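Local coordinates for protein subtilase cytotoxin subunit A (Escherichia coli, PDB 2IY9) that cleaves the host endoplasmic reticulum chaperone BiP as the subtilisin-like protease subunit of the AB5 subtilase cytotoxin, at residues Leu302-Tyr308 / Gly318-Asn322; Ile277-Val281 / Leu321-Ile327; Gly151-Val156 / Ala193-Pro199; Ser114-Ile118 / Ala129-Ile133; Lys42-Val48 / Tyr107-Ser113. All blocks are in the same frame, centred on the assembly; numbering follows the deposited sequence.

Contact 1: residues Leu302-Tyr308 / Gly318-Asn322; sequences LESADKY and GRVLN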
# COMPACT_ATOMS: atom_id res chain seq x y z
N LEU A 302 2.76 -10.71 8.00
CA LEU A 302 3.66 -10.35 9.08
C LEU A 302 4.48 -11.52 9.59
O LEU A 302 5.68 -11.36 9.81
CB LEU A 302 2.90 -9.69 10.24
CG LEU A 302 2.12 -8.44 9.83
CD1 LEU A 302 1.54 -7.80 11.08
CD2 LEU A 302 2.98 -7.44 9.04
N GLU A 303 3.84 -12.67 9.78
CA GLU A 303 4.56 -13.87 10.23
C GLU A 303 5.62 -14.31 9.25
O GLU A 303 6.70 -14.75 9.65
CB GLU A 303 3.59 -15.03 10.51
CG GLU A 303 3.08 -15.06 11.94
CD GLU A 303 2.03 -16.13 12.17
OE1 GLU A 303 1.29 -16.02 13.18
OE2 GLU A 303 1.93 -17.08 11.36
N SER A 304 5.30 -14.21 7.96
CA SER A 304 6.20 -14.64 6.90
C SER A 304 7.35 -13.66 6.65
O SER A 304 8.34 -14.01 5.99
CB SER A 304 5.42 -14.87 5.61
OG SER A 304 5.10 -13.62 5.03
N ALA A 305 7.22 -12.42 7.13
CA ALA A 305 8.28 -11.42 6.97
C ALA A 305 9.61 -11.89 7.58
O ALA A 305 9.62 -12.53 8.63
CB ALA A 305 7.87 -10.10 7.59
N ASP A 306 10.72 -11.56 6.93
CA ASP A 306 12.05 -11.76 7.51
C ASP A 306 12.23 -10.81 8.70
O ASP A 306 11.83 -9.65 8.65
CB ASP A 306 13.14 -11.52 6.46
CG ASP A 306 13.16 -12.58 5.36
OD1 ASP A 306 12.73 -13.73 5.59
OD2 ASP A 306 13.63 -12.25 4.25
N LYS A 307 12.80 -11.31 9.79
CA LYS A 307 12.96 -10.52 10.99
C LYS A 307 14.43 -10.17 11.21
O LYS A 307 15.25 -11.08 11.34
CB LYS A 307 12.40 -11.28 12.21
CG LYS A 307 11.00 -11.93 12.00
CD LYS A 307 9.90 -10.89 11.90
CE LYS A 307 8.48 -11.49 12.04
NZ LYS A 307 8.09 -12.45 10.95
N TYR A 308 14.75 -8.87 11.22
CA TYR A 308 16.13 -8.40 11.42
C TYR A 308 16.30 -7.68 12.76
O TYR A 308 15.70 -6.62 12.98
CB TYR A 308 16.56 -7.48 10.28
CG TYR A 308 16.70 -8.18 8.96
CD1 TYR A 308 17.92 -8.71 8.55
CD2 TYR A 308 15.59 -8.34 8.12
CE1 TYR A 308 18.04 -9.38 7.32
CE2 TYR A 308 15.70 -9.00 6.90
CZ TYR A 308 16.93 -9.52 6.51
OH TYR A 308 17.02 -10.16 5.29
N GLY A 318 11.28 -5.81 13.56
CA GLY A 318 12.29 -5.77 12.49
C GLY A 318 11.84 -6.42 11.19
O GLY A 318 12.66 -6.91 10.43
N ARG A 319 10.53 -6.38 10.93
CA ARG A 319 9.93 -7.08 9.79
C ARG A 319 10.27 -6.51 8.42
O ARG A 319 10.08 -5.31 8.16
CB ARG A 319 8.41 -7.16 9.92
CG ARG A 319 7.91 -7.94 11.11
CD ARG A 319 6.44 -8.21 10.96
NE ARG A 319 5.84 -8.58 12.23
CZ ARG A 319 5.16 -7.75 13.02
NH1 ARG A 319 5.00 -6.47 12.67
NH2 ARG A 319 4.64 -8.20 14.16
N VAL A 320 10.72 -7.40 7.54
CA VAL A 320 11.01 -7.06 6.15
C VAL A 320 10.22 -7.98 5.23
O VAL A 320 10.21 -9.21 5.40
CB VAL A 320 12.54 -7.13 5.85
CG1 VAL A 320 12.81 -7.00 4.35
CG2 VAL A 320 13.28 -6.04 6.62
N LEU A 321 9.55 -7.37 4.26
CA LEU A 321 8.72 -8.06 3.29
C LEU A 321 9.44 -9.23 2.62
O LEU A 321 10.50 -9.06 2.03
CB LEU A 321 8.23 -7.07 2.22
CG LEU A 321 7.37 -7.66 1.10
CD1 LEU A 321 6.05 -8.19 1.67
CD2 LEU A 321 7.14 -6.65 -0.03
N ASN A 322 8.85 -10.42 2.75
CA ASN A 322 9.30 -11.60 2.04
C ASN A 322 8.10 -12.16 1.28
O ASN A 322 7.23 -12.80 1.88
CB ASN A 322 9.85 -12.66 3.00
CG ASN A 322 10.39 -13.90 2.28
OD1 ASN A 322 10.05 -14.17 1.12
ND2 ASN A 322 11.25 -14.65 2.97
O HOH W 1 6.25 -11.02 4.18

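Contact 2: residues Ile277-Val281 / Leu321-Ile327; sequences IVSGV and LNAEKAI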
# COMPACT_ATOMS: atom_id res chain seq x y z
N ILE A 277 4.18 -1.75 -3.29
CA ILE A 277 4.76 -3.07 -3.43
C ILE A 277 4.12 -4.07 -2.46
O ILE A 277 3.79 -5.20 -2.85
CB ILE A 277 6.30 -2.98 -3.30
CG1 ILE A 277 6.88 -2.31 -4.55
CG2 ILE A 277 6.92 -4.38 -3.09
CD1 ILE A 277 8.34 -1.85 -4.43
N VAL A 278 3.90 -3.64 -1.22
CA VAL A 278 3.26 -4.51 -0.22
C VAL A 278 1.83 -4.85 -0.66
O VAL A 278 1.40 -6.00 -0.55
CB VAL A 278 3.27 -3.91 1.21
CG1 VAL A 278 2.37 -4.74 2.14
CG2 VAL A 278 4.71 -3.90 1.75
N SER A 279 1.11 -3.85 -1.17
CA SER A 279 -0.23 -4.06 -1.71
C SER A 279 -0.24 -5.07 -2.84
O SER A 279 -1.17 -5.87 -2.93
CB SER A 279 -0.84 -2.74 -2.20
OG SER A 279 -1.18 -1.92 -1.09
N GLY A 280 0.78 -5.04 -3.71
CA GLY A 280 0.85 -6.04 -4.79
C GLY A 280 1.03 -7.46 -4.27
O GLY A 280 0.46 -8.41 -4.81
N VAL A 281 1.81 -7.60 -3.20
CA VAL A 281 2.03 -8.91 -2.59
C VAL A 281 0.72 -9.39 -1.95
O VAL A 281 0.31 -10.51 -2.15
CB VAL A 281 3.19 -8.90 -1.56
CG1 VAL A 281 3.31 -10.26 -0.84
CG2 VAL A 281 4.51 -8.50 -2.25
N LEU A 321 9.55 -7.37 4.26
CA LEU A 321 8.72 -8.06 3.29
C LEU A 321 9.44 -9.23 2.62
O LEU A 321 10.50 -9.06 2.03
CB LEU A 321 8.23 -7.07 2.22
CG LEU A 321 7.37 -7.66 1.10
CD1 LEU A 321 6.05 -8.19 1.67
CD2 LEU A 321 7.14 -6.65 -0.03
N ASN A 322 8.85 -10.42 2.75
CA ASN A 322 9.30 -11.60 2.04
C ASN A 322 8.10 -12.16 1.28
O ASN A 322 7.23 -12.80 1.88
CB ASN A 322 9.85 -12.66 3.00
CG ASN A 322 10.39 -13.90 2.28
OD1 ASN A 322 10.05 -14.17 1.12
ND2 ASN A 322 11.25 -14.65 2.97
N ALA A 323 8.05 -11.87 -0.02
CA ALA A 323 6.92 -12.25 -0.87
C ALA A 323 6.86 -13.74 -1.11
O ALA A 323 5.77 -14.31 -1.16
CB ALA A 323 6.98 -11.51 -2.19
N GLU A 324 8.03 -14.37 -1.26
CA GLU A 324 8.10 -15.81 -1.48
C GLU A 324 7.41 -16.55 -0.35
O GLU A 324 6.53 -17.39 -0.59
CB GLU A 324 9.56 -16.29 -1.65
CG GLU A 324 9.70 -17.82 -1.64
CD GLU A 324 11.14 -18.28 -1.72
OE1 GLU A 324 11.74 -18.57 -0.66
OE2 GLU A 324 11.69 -18.33 -2.85
N LYS A 325 7.78 -16.23 0.88
CA LYS A 325 7.20 -16.85 2.06
C LYS A 325 5.73 -16.48 2.27
O LYS A 325 4.91 -17.35 2.56
CB LYS A 325 8.05 -16.53 3.30
CG LYS A 325 7.72 -17.34 4.54
CD LYS A 325 8.14 -18.81 4.42
CE LYS A 325 8.01 -19.53 5.76
NZ LYS A 325 6.71 -19.23 6.44
N ALA A 326 5.39 -15.19 2.12
CA ALA A 326 3.99 -14.75 2.24
C ALA A 326 3.06 -15.47 1.28
O ALA A 326 2.01 -15.98 1.68
CB ALA A 326 3.88 -13.23 2.04
N ILE A 327 3.45 -15.51 0.01
CA ILE A 327 2.61 -16.09 -1.04
C ILE A 327 2.56 -17.61 -0.88
O ILE A 327 1.48 -18.20 -0.88
CB ILE A 327 3.05 -15.63 -2.46
CG1 ILE A 327 2.73 -14.14 -2.65
CG2 ILE A 327 2.38 -16.50 -3.56
CD1 ILE A 327 3.46 -13.46 -3.80

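Contact 3: residues Gly151-Val156 / Ala193-Pro199; sequences GGQKGV and AQQRIWP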
# COMPACT_ATOMS: atom_id res chain seq x y z
N GLY A 151 0.19 7.38 1.00
CA GLY A 151 0.15 8.76 1.45
C GLY A 151 -0.88 8.86 2.55
O GLY A 151 -1.01 7.94 3.37
N GLY A 152 -1.64 9.95 2.54
CA GLY A 152 -2.69 10.13 3.53
C GLY A 152 -2.79 11.55 4.02
O GLY A 152 -2.30 12.49 3.38
N GLN A 153 -3.41 11.70 5.19
CA GLN A 153 -3.80 12.99 5.71
C GLN A 153 -3.02 13.30 6.99
O GLN A 153 -2.93 12.46 7.88
CB GLN A 153 -5.30 12.96 6.01
CG GLN A 153 -5.89 14.24 6.56
CD GLN A 153 -7.39 14.12 6.80
OE1 GLN A 153 -8.15 15.05 6.53
NE2 GLN A 153 -7.82 12.96 7.29
N LYS A 154 -2.45 14.50 7.06
CA LYS A 154 -1.92 15.00 8.33
C LYS A 154 -2.68 16.25 8.78
O LYS A 154 -3.62 16.68 8.11
CB LYS A 154 -0.40 15.19 8.32
CG LYS A 154 0.20 16.03 7.23
CD LYS A 154 1.72 16.14 7.41
CE LYS A 154 2.49 15.02 6.70
NZ LYS A 154 3.98 15.22 6.72
N GLY A 155 -2.30 16.81 9.92
CA GLY A 155 -3.02 17.94 10.50
C GLY A 155 -4.33 17.46 11.09
O GLY A 155 -5.31 18.20 11.12
N VAL A 156 -4.32 16.22 11.57
CA VAL A 156 -5.50 15.60 12.16
C VAL A 156 -5.54 15.87 13.67
O VAL A 156 -4.68 15.38 14.42
CB VAL A 156 -5.56 14.08 11.85
CG1 VAL A 156 -6.72 13.42 12.58
CG2 VAL A 156 -5.66 13.85 10.35
N ALA A 193 1.05 15.03 17.09
CA ALA A 193 -0.12 14.47 16.42
C ALA A 193 -0.41 15.15 15.08
O ALA A 193 -0.87 14.50 14.14
CB ALA A 193 -1.34 14.53 17.33
N GLN A 194 -0.14 16.45 14.99
CA GLN A 194 -0.41 17.21 13.76
C GLN A 194 0.49 16.86 12.57
O GLN A 194 0.13 17.13 11.42
CB GLN A 194 -0.34 18.73 14.03
CG GLN A 194 -1.44 19.25 14.96
CD GLN A 194 -2.83 18.75 14.58
OE1 GLN A 194 -3.34 17.79 15.16
NE2 GLN A 194 -3.44 19.41 13.60
N GLN A 195 1.65 16.26 12.85
CA GLN A 195 2.62 15.93 11.80
C GLN A 195 2.54 14.47 11.32
O GLN A 195 3.11 14.13 10.28
CB GLN A 195 4.05 16.25 12.27
CG GLN A 195 4.30 17.74 12.61
CD GLN A 195 5.61 17.95 13.38
OE1 GLN A 195 5.93 17.20 14.32
NE2 GLN A 195 6.36 18.98 12.99
N ARG A 196 1.85 13.63 12.08
CA ARG A 196 1.74 12.20 11.75
C ARG A 196 0.74 11.97 10.64
O ARG A 196 -0.30 12.63 10.59
CB ARG A 196 1.35 11.38 12.99
CG ARG A 196 2.48 11.19 13.98
CD ARG A 196 1.99 10.47 15.20
NE ARG A 196 3.03 10.36 16.22
CZ ARG A 196 2.81 10.48 17.53
NH1 ARG A 196 1.59 10.73 17.99
NH2 ARG A 196 3.82 10.35 18.37
N ILE A 197 1.06 11.04 9.75
CA ILE A 197 0.21 10.78 8.58
C ILE A 197 -0.80 9.67 8.87
O ILE A 197 -0.44 8.60 9.38
CB ILE A 197 1.06 10.45 7.33
CG1 ILE A 197 1.98 11.64 7.02
CG2 ILE A 197 0.18 10.15 6.14
CD1 ILE A 197 3.25 11.27 6.33
N TRP A 198 -2.06 9.95 8.54
CA TRP A 198 -3.18 9.03 8.69
C TRP A 198 -3.51 8.40 7.33
O TRP A 198 -3.38 9.07 6.31
CB TRP A 198 -4.40 9.79 9.24
CG TRP A 198 -4.27 10.07 10.72
CD1 TRP A 198 -3.58 11.09 11.30
CD2 TRP A 198 -4.83 9.29 11.79
NE1 TRP A 198 -3.68 11.01 12.68
CE2 TRP A 198 -4.44 9.91 13.00
CE3 TRP A 198 -5.63 8.14 11.85
CZ2 TRP A 198 -4.81 9.41 14.25
CZ3 TRP A 198 -6.01 7.65 13.09
CH2 TRP A 198 -5.58 8.27 14.28
N PRO A 199 -3.97 7.13 7.30
CA PRO A 199 -4.30 6.28 8.45
C PRO A 199 -3.15 5.52 9.11
O PRO A 199 -3.40 4.78 10.05
CB PRO A 199 -5.30 5.27 7.86
CG PRO A 199 -4.91 5.16 6.42
CD PRO A 199 -4.23 6.44 6.02
O HOH W 2 5.07 16.62 8.83
O HOH W 3 -2.17 14.44 11.66

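Contact 4: residues Ser114-Ile118 / Ala129-Ile133; sequences SRRVI and AIESI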
# COMPACT_ATOMS: atom_id res chain seq x y z
N SER A 114 -9.50 3.08 -9.03
CA SER A 114 -8.93 4.38 -8.68
C SER A 114 -9.94 5.22 -7.91
O SER A 114 -11.08 5.41 -8.35
CB SER A 114 -8.47 5.12 -9.92
OG SER A 114 -7.88 6.35 -9.56
N ARG A 115 -9.51 5.71 -6.75
CA ARG A 115 -10.36 6.58 -5.96
C ARG A 115 -9.59 7.86 -5.73
O ARG A 115 -8.68 7.93 -4.88
CB ARG A 115 -10.78 5.88 -4.66
CG ARG A 115 -11.66 4.66 -4.92
CD ARG A 115 -12.01 3.86 -3.67
NE ARG A 115 -12.97 2.81 -4.02
CZ ARG A 115 -14.29 2.96 -3.99
NH1 ARG A 115 -14.83 4.11 -3.61
NH2 ARG A 115 -15.07 1.95 -4.34
N ARG A 116 -9.92 8.88 -6.52
CA ARG A 116 -9.15 10.12 -6.48
C ARG A 116 -9.58 10.98 -5.29
O ARG A 116 -10.75 11.35 -5.19
CB ARG A 116 -9.24 10.90 -7.79
CG ARG A 116 -8.32 12.13 -7.76
CD ARG A 116 -8.42 13.04 -8.99
NE ARG A 116 -8.06 14.40 -8.57
CZ ARG A 116 -8.42 15.53 -9.17
NH1 ARG A 116 -9.14 15.52 -10.29
NH2 ARG A 116 -8.04 16.68 -8.65
N VAL A 117 -8.63 11.30 -4.41
CA VAL A 117 -8.93 12.07 -3.18
C VAL A 117 -8.16 13.39 -3.05
O VAL A 117 -8.45 14.20 -2.16
CB VAL A 117 -8.73 11.21 -1.90
CG1 VAL A 117 -9.70 10.05 -1.88
CG2 VAL A 117 -7.29 10.71 -1.80
N ILE A 118 -7.16 13.57 -3.92
CA ILE A 118 -6.29 14.74 -3.98
C ILE A 118 -5.94 15.03 -5.45
O ILE A 118 -6.09 14.15 -6.30
CB ILE A 118 -4.99 14.57 -3.13
CG1 ILE A 118 -4.16 13.36 -3.60
CG2 ILE A 118 -5.32 14.50 -1.62
CD1 ILE A 118 -2.84 13.14 -2.83
N ALA A 129 -13.72 8.16 0.51
CA ALA A 129 -13.26 7.11 -0.41
C ALA A 129 -13.43 5.74 0.21
O ALA A 129 -13.94 4.82 -0.45
CB ALA A 129 -11.81 7.34 -0.80
N ILE A 130 -13.03 5.61 1.47
CA ILE A 130 -13.07 4.33 2.18
C ILE A 130 -14.51 3.95 2.56
O ILE A 130 -14.92 2.81 2.36
CB ILE A 130 -12.16 4.33 3.44
CG1 ILE A 130 -10.68 4.42 3.04
CG2 ILE A 130 -12.36 3.04 4.24
CD1 ILE A 130 -9.75 4.80 4.21
N GLU A 131 -15.28 4.92 3.07
CA GLU A 131 -16.71 4.70 3.35
C GLU A 131 -17.45 4.17 2.13
O GLU A 131 -18.37 3.37 2.26
CB GLU A 131 -17.39 5.99 3.81
CG GLU A 131 -17.02 6.49 5.20
CD GLU A 131 -17.54 7.90 5.48
OE1 GLU A 131 -18.03 8.57 4.54
OE2 GLU A 131 -17.46 8.35 6.63
N SER A 132 -17.05 4.64 0.95
CA SER A 132 -17.67 4.22 -0.31
C SER A 132 -17.42 2.74 -0.59
O SER A 132 -18.34 2.01 -1.00
CB SER A 132 -17.20 5.12 -1.47
OG SER A 132 -17.65 4.61 -2.71
N ILE A 133 -16.20 2.28 -0.34
CA ILE A 133 -15.91 0.84 -0.41
C ILE A 133 -16.76 0.07 0.60
O ILE A 133 -17.40 -0.95 0.26
CB ILE A 133 -14.43 0.53 -0.13
CG1 ILE A 133 -13.52 1.26 -1.12
CG2 ILE A 133 -14.19 -1.00 -0.20
CD1 ILE A 133 -12.03 1.26 -0.74
O HOH W 4 -17.93 1.57 -4.01

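Contact 5: residues Lys42-Val48 / Tyr107-Ser113; sequences KNTPVVV and YPHALIS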
# COMPACT_ATOMS: atom_id res chain seq x y z
N LYS A 42 -4.72 -16.89 -11.13
CA LYS A 42 -5.01 -15.80 -12.08
C LYS A 42 -6.47 -15.82 -12.55
O LYS A 42 -6.94 -14.90 -13.21
CB LYS A 42 -4.04 -15.83 -13.28
CG LYS A 42 -4.30 -16.95 -14.30
CD LYS A 42 -3.27 -16.93 -15.46
CE LYS A 42 -3.45 -15.73 -16.39
NZ LYS A 42 -2.28 -15.55 -17.33
N ASN A 43 -7.18 -16.89 -12.21
CA ASN A 43 -8.57 -17.05 -12.57
C ASN A 43 -9.52 -16.39 -11.57
O ASN A 43 -10.72 -16.31 -11.82
CB ASN A 43 -8.89 -18.53 -12.75
CG ASN A 43 -8.15 -19.14 -13.94
OD1 ASN A 43 -8.25 -18.64 -15.06
ND2 ASN A 43 -7.38 -20.20 -13.68
N THR A 44 -8.97 -15.93 -10.45
CA THR A 44 -9.75 -15.23 -9.43
C THR A 44 -9.45 -13.74 -9.54
O THR A 44 -8.31 -13.32 -9.32
CB THR A 44 -9.39 -15.73 -8.02
OG1 THR A 44 -9.78 -17.11 -7.90
CG2 THR A 44 -10.11 -14.91 -6.95
N PRO A 45 -10.46 -12.95 -9.92
CA PRO A 45 -10.21 -11.52 -10.08
C PRO A 45 -9.88 -10.86 -8.75
O PRO A 45 -10.50 -11.15 -7.72
CB PRO A 45 -11.53 -10.99 -10.65
CG PRO A 45 -12.22 -12.23 -11.22
CD PRO A 45 -11.86 -13.28 -10.24
N VAL A 46 -8.85 -10.02 -8.78
CA VAL A 46 -8.43 -9.26 -7.61
C VAL A 46 -8.31 -7.82 -8.06
O VAL A 46 -7.57 -7.53 -8.99
CB VAL A 46 -7.05 -9.75 -7.08
CG1 VAL A 46 -6.55 -8.84 -5.95
CG2 VAL A 46 -7.14 -11.19 -6.60
N VAL A 47 -9.03 -6.94 -7.38
CA VAL A 47 -9.00 -5.51 -7.65
C VAL A 47 -8.39 -4.82 -6.44
O VAL A 47 -8.91 -4.92 -5.33
CB VAL A 47 -10.42 -4.94 -7.91
CG1 VAL A 47 -10.35 -3.45 -8.21
CG2 VAL A 47 -11.13 -5.69 -9.05
N VAL A 48 -7.28 -4.12 -6.66
CA VAL A 48 -6.67 -3.34 -5.60
C VAL A 48 -7.19 -1.91 -5.68
O VAL A 48 -7.23 -1.29 -6.75
CB VAL A 48 -5.13 -3.35 -5.71
CG1 VAL A 48 -4.49 -2.46 -4.63
CG2 VAL A 48 -4.60 -4.79 -5.62
N TYR A 107 1.85 -7.77 -9.09
CA TYR A 107 0.83 -8.76 -9.47
C TYR A 107 0.06 -8.24 -10.69
O TYR A 107 -1.00 -7.63 -10.57
CB TYR A 107 -0.11 -9.10 -8.29
CG TYR A 107 -1.02 -10.30 -8.56
CD1 TYR A 107 -0.48 -11.53 -8.97
CD2 TYR A 107 -2.40 -10.21 -8.42
CE1 TYR A 107 -1.30 -12.63 -9.24
CE2 TYR A 107 -3.24 -11.30 -8.69
CZ TYR A 107 -2.67 -12.51 -9.10
OH TYR A 107 -3.47 -13.59 -9.36
N PRO A 108 0.63 -8.47 -11.90
CA PRO A 108 0.04 -7.91 -13.12
C PRO A 108 -1.35 -8.45 -13.48
O PRO A 108 -2.01 -7.86 -14.33
CB PRO A 108 1.07 -8.25 -14.20
CG PRO A 108 1.85 -9.37 -13.66
CD PRO A 108 1.88 -9.19 -12.17
N HIS A 109 -1.78 -9.55 -12.85
CA HIS A 109 -3.14 -10.06 -13.03
C HIS A 109 -4.20 -9.21 -12.33
O HIS A 109 -5.39 -9.32 -12.65
CB HIS A 109 -3.26 -11.50 -12.53
CG HIS A 109 -2.37 -12.46 -13.26
ND1 HIS A 109 -1.65 -13.44 -12.62
CD2 HIS A 109 -2.09 -12.58 -14.58
CE1 HIS A 109 -0.96 -14.13 -13.51
NE2 HIS A 109 -1.20 -13.63 -14.71
N ALA A 110 -3.78 -8.41 -11.35
CA ALA A 110 -4.70 -7.54 -10.61
C ALA A 110 -5.30 -6.45 -11.48
O ALA A 110 -4.72 -6.05 -12.48
CB ALA A 110 -4.01 -6.92 -9.39
N LEU A 111 -6.48 -5.99 -11.08
CA LEU A 111 -7.08 -4.80 -11.64
C LEU A 111 -7.01 -3.69 -10.60
O LEU A 111 -6.65 -3.95 -9.45
CB LEU A 111 -8.53 -5.07 -12.04
CG LEU A 111 -8.78 -6.16 -13.08
CD1 LEU A 111 -10.28 -6.43 -13.25
CD2 LEU A 111 -8.16 -5.81 -14.41
N ILE A 112 -7.35 -2.48 -11.02
CA ILE A 112 -7.20 -1.30 -10.18
C ILE A 112 -8.52 -0.53 -10.12
O ILE A 112 -9.15 -0.27 -11.16
CB ILE A 112 -6.08 -0.36 -10.75
CG1 ILE A 112 -4.70 -1.06 -10.72
CG2 ILE A 112 -6.07 1.02 -10.05
CD1 ILE A 112 -4.14 -1.36 -9.31
N SER A 113 -8.93 -0.18 -8.91
CA SER A 113 -10.04 0.75 -8.70
C SER A 113 -9.46 2.05 -8.18
O SER A 113 -8.99 2.12 -7.03
CB SER A 113 -11.06 0.17 -7.72
OG SER A 113 -12.10 1.10 -7.48
O HOH W 5 -5.98 -12.97 -10.06
O HOH W 6 -7.43 -10.28 -11.24

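Contact 1: residues Leu302-Tyr308 / Gly318-Asn322
R319 lies against L302, A305 and K307 where a short antiparallel beta hairpin, strands 306-307 and 319-320, follows the end of helix 294-304. Its CB meets A305 CB at 3.8 Å. CG comes next, 3.6 Å from K307 CD, and here the two long side chains run side by side in the same direction. With CG anti to the carbonyl carbon (chi1 -63°) and the chain extended beyond it, CD reaches the helix end, 3.4 Å from L302 O. The guanidinium then takes L302 CB over one face, off towards its rim, at 3.7 Å from R319 NE, while NH1 goes on to a hydrogen bond with D248 O. K307 bends at its second and fourth torsions, which brings NZ back to donate to both L302 O in the last turn of the helix and A305 O just past it; these two carbonyls probably help offset the like charge of R319 nearby. The hairpin ladder is built on D306 and V320, with V320 N 2.7 Å from D306 O and D306 N 2.9 Å from V320 O. On the V320 face, its CG2 packs against the Y308 ring, and the turn-side bond runs from Y308 N to G318 O. Near the start of helix 323-331, N322 ND2 donates to D306 OD1 over 3.1 Å, coming from above the carboxylate plane, 37° out of it.

Contact 2: residues Ile277-Val281 / Leu321-Ile327
Between V281 and its neighbours L321 and A323 there is no flat group with a face or an edge to offer, and the meeting is aliphatic throughout. The planar amide of N322 takes no part in the contact with 277-281. Its OD1 accepts from K325 N at 3.1 Å, with the donor 64° above the carbonyl plane, as an N-cap that opens helix 323-331, where the experimentally defined A2 region begins. Methyl groups do the rest. L321, whose CG stands anti to the backbone N (chi1 178°), sends CD2 between three side chains of helix 271-288: I277 CG2 lies 3.8 Å from L321 CD2, V281 CG2 3.9 Å and V278 CG2 4.1 Å. One turn along, V281 spreads its two branches, CG2 resting 3.9 Å from A323 CB and CG1 reaching A326 CB at 4.2 Å, with I327 CG1 slightly farther off. The short helical segments run roughly the same way, 33° apart, with axes 11.2 Å from each other, and I30 of helix 25-30 packs on V281, L321 and A323. A disulfide between C288 and C331 ties together the far ends of the same two helices. No hydrogen bond crosses between the segments, so the cohesion between them is apolar; backbone bonds of A323 and E324 with I30 add polar fixing from helix 25-30.

Contact 3: residues Gly151-Val156 / Ala193-Pro199
The loop following strand 147-149 runs beside the probable catalytic centre, where G151 lies about 5 Å from the side chain of S272, and pairs through Q153 with W198 in a single antiparallel bridge. W198 N donates to Q153 O at 2.7 Å, and Q153 N donates to W198 O at 2.9 Å. G152, with no side chain to obstruct it, brings CA within 3.1 Å of the same W198 O. A cis peptide joins W198 to P199. The segment after this strand usually lines the S1 side of the substrate cleft in subtilases, and G151 and G152 probably do so here. Farther out, V156 crosses W198 at about a right angle and lays CG1 over one face, 4.1 Å from the centroid of the five-membered ring, a CH-pi contact. K154 bends at its third torsion (89°), bringing CE tightly against I197 CG1 at 3.4 Å, while its NZ donates to a water. G155 N donates to Q194 O over 2.9 Å, and a second water is held by V156 N, A193 O and R196 O.

Contact 4: residues Ser114-Ile118 / Ala129-Ile133
R115 and V117, on and just after strand 111-116, meet A129, S132 and I133 of helix 125-134. The helix belongs to the beta-alpha-beta crossover that leads to strand 147-149, and A129 and I133 also touch strand 47-52 between those two strands. Packing is close on the buried side: V117 CG1 sits 3.6 Å from A129 CB, and I133 CG1 presses on one face of the R115 guanidinium, 3.3 Å from R115 NE. The arginine chain leaves with CG beside the backbone N (chi1 -65°) and stays extended to NE, which carries its flat end past A129 to the next turn of the helix. Towards partly exposed S132 the contact becomes looser and polar. R115 NH1 donates to S132 OG at 3.0 Å, with the hydroxyl oxygen near the guanidinium plane, and R115 NH2 donates at 2.9 Å to the oxygen of a water that in turn donates to S132 O. The charge has further partners in E144, which forms a salt bridge with NE, and F69, which makes a cation-pi contact. A buried guanidinium is thus paired with a carboxylate, a hydroxyl and a water, which probably keeps it protonated although I133 covers one face.

Contact 5: residues Lys42-Val48 / Tyr107-Ser113
V46 O is approached twice from segment 107-113, by L111 N in a nearly straight 2.8 Å hydrogen bond (169°) and by A110 CA in a 3.3 Å CH...O contact. The parallel ladder continues with V48 N to L111 O at 2.9 Å and S113 N to V48 O at 3.0 Å. Before the pairing begins, a water bridges the two chains, accepting from V46 N and donating to H109 O. At the Y107-A110 type I turn, K42 lays CB over one face of the H109 imidazole, 3.5 Å from the ring centroid, and a bend at its third torsion (-70°) leaves CE 3.5 Å from H109 NE2. V47 divides its branches, CG2 against L111 CB and CG1 3.7 Å from S113 CB. These strands, 47-52 and 111-116, are neighbours in the parallel sheet of the subtilase fold; V47 and L111 touch F66 of strand 65-70, V48 and I112 rest on I97 of helix 84-98, and helix 271-288 packs on V46, V48 and Y107.

How the contacts relate
Contacts 4 and 5 adjoin in the sequence and both use strand 111-116: contact 5 joins it to strand 47-52, contact 4 to the helix after it, with centres 18 Å apart. Contact 2 touches contact 5 through G280 O and Y107 CB, 3.6 Å apart, and contact 1 through S304; contacts 1 and 2 also share L321 and N322, and their centres are 10 Å apart. Around the inferred charge relay residues, contact 3 comes nearest, G151 lying about 5 Å from the side chain of S272, and V117 of contact 4 is about 6 Å from D52, between side chains. The side chain of I277 of contact 2 lies about 10 Å from that of S272, on the same helix, whereas contact 1 lies away from the site.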